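Local coordinates for intracellular protein transport protein USO1 (Saccharomyces cerevisiae S288c, PDB 6LSU) that is required for protein transport from the endoplasmic reticulum to the Golgi complex, this chain being the globular head of a homodimeric tether with a coiled-coil tail, at residues Met195-Leu199 with Ala210-Leu214. Sequence-based numbering, arbitrary orientation.
Sequences MVSLL and AILLL
Leu214 sets its CG opposite the carbonyl carbon (chi1 -81°), which sends CD2 to Met195 and CD1 to Leu199, whereas Leu213, with CG trans to the backbone nitrogen (chi1 172°), turns its fork toward Met195. The thioether of Met195 bridges both leucines. It runs past Leu214 in the opposite direction, Met195 SD lying 3.9 Å from Leu214 CD2, and crosses Leu213 at about a right angle, so that Met195 CE rests 3.6 Å from Leu213 CD2. An unbranched, flexible methionine suits this place, because a bend at its last torsion lets the terminal methyl reach across to Leu213. Leu214 CD1 and Leu199 CD1, 4.1 Å apart, meet tip to tip, while Val196 adds a looser touch on Leu214 through CG2. The contact joins helix 191-198, with Leu199 following it, to helix 204-218, consecutive helices of ARM repeat 3 in the superhelical armadillo array of the globular head. The backbones come nearest at Leu198 and Ala210, whose CA atoms are 6.1 Å apart. Alanine fits there because a single methyl fills the short gap: Ala210 CB sits 3.6 Å from Leu198 CB, with Leu198 CD1 a little farther off. Leu199 crosses Ile211 at about a right angle in a narrow contact, Leu199 CD2 meeting one methylene, Ile211 CG1, at 3.6 Å; leucine and isoleucine suit a place that needs only apolar reach. No hydrogen bond links the two segments, and all eight touching residues are buried. Trp155 borders Met195, Leu198 and Leu213, helix 160-174 packs on Leu198 and Leu213, and on the following side of the array Leu199 meets helix 233-244 while Ile211 and Leu214 touch helix 251-264.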
# COMPACT_ATOMS: atom_id res chain seq x y z
N MET A 195 -29.53 12.55 2.83
CA MET A 195 -28.62 11.71 1.98
C MET A 195 -28.34 10.36 2.63
O MET A 195 -28.61 9.31 2.00
CB MET A 195 -27.28 12.41 1.78
CG MET A 195 -27.07 12.90 0.40
SD MET A 195 -25.31 13.32 0.24
CE MET A 195 -25.51 14.77 -0.80
N VAL A 196 -27.84 10.36 3.86
CA VAL A 196 -27.57 9.08 4.57
C VAL A 196 -28.86 8.25 4.58
O VAL A 196 -28.78 7.00 4.36
CB VAL A 196 -27.00 9.31 5.98
CG1 VAL A 196 -26.92 8.00 6.75
CG2 VAL A 196 -25.65 10.01 5.95
N SER A 197 -30.02 8.89 4.71
CA SER A 197 -31.33 8.19 4.81
C SER A 197 -31.67 7.52 3.47
O SER A 197 -32.35 6.45 3.54
CB SER A 197 -32.44 9.08 5.28
OG SER A 197 -32.09 9.69 6.53
N LEU A 198 -31.21 8.07 2.33
CA LEU A 198 -31.40 7.42 1.00
C LEU A 198 -30.94 5.95 1.04
O LEU A 198 -31.48 5.15 0.33
CB LEU A 198 -30.67 8.20 -0.09
CG LEU A 198 -31.14 9.63 -0.34
CD1 LEU A 198 -30.17 10.32 -1.27
CD2 LEU A 198 -32.56 9.65 -0.93
N LEU A 199 -30.01 5.58 1.94
CA LEU A 199 -29.47 4.20 2.13
C LEU A 199 -30.55 3.26 2.64
O LEU A 199 -30.35 2.06 2.46
CB LEU A 199 -28.30 4.18 3.12
CG LEU A 199 -27.02 4.83 2.64
CD1 LEU A 199 -25.96 4.85 3.71
CD2 LEU A 199 -26.52 4.08 1.43
N ALA A 210 -26.84 6.35 -3.91
CA ALA A 210 -26.62 7.24 -2.76
C ALA A 210 -25.24 6.97 -2.14
O ALA A 210 -24.72 7.88 -1.50
CB ALA A 210 -27.73 7.07 -1.74
N ILE A 211 -24.72 5.73 -2.20
CA ILE A 211 -23.34 5.38 -1.73
C ILE A 211 -22.30 6.16 -2.54
O ILE A 211 -21.41 6.74 -1.93
CB ILE A 211 -23.09 3.86 -1.83
CG1 ILE A 211 -24.16 3.09 -1.06
CG2 ILE A 211 -21.68 3.53 -1.29
CD1 ILE A 211 -24.12 1.62 -1.28
N LEU A 212 -22.48 6.24 -3.87
CA LEU A 212 -21.64 6.99 -4.82
C LEU A 212 -21.69 8.48 -4.48
O LEU A 212 -20.60 9.07 -4.48
CB LEU A 212 -22.11 6.71 -6.25
CG LEU A 212 -21.88 5.26 -6.69
CD1 LEU A 212 -22.32 5.02 -8.11
CD2 LEU A 212 -20.41 4.90 -6.54
N LEU A 213 -22.86 9.07 -4.20
CA LEU A 213 -22.97 10.54 -3.99
C LEU A 213 -22.32 10.79 -2.62
O LEU A 213 -21.52 11.76 -2.44
CB LEU A 213 -24.43 10.98 -4.08
CG LEU A 213 -24.72 12.44 -3.69
CD1 LEU A 213 -23.98 13.40 -4.60
CD2 LEU A 213 -26.22 12.78 -3.71
N LEU A 214 -22.58 9.89 -1.68
CA LEU A 214 -21.94 10.05 -0.36
C LEU A 214 -20.42 10.00 -0.52
O LEU A 214 -19.73 10.81 0.11
CB LEU A 214 -22.50 8.96 0.55
CG LEU A 214 -23.86 9.30 1.13
CD1 LEU A 214 -24.54 8.06 1.67
CD2 LEU A 214 -23.71 10.35 2.23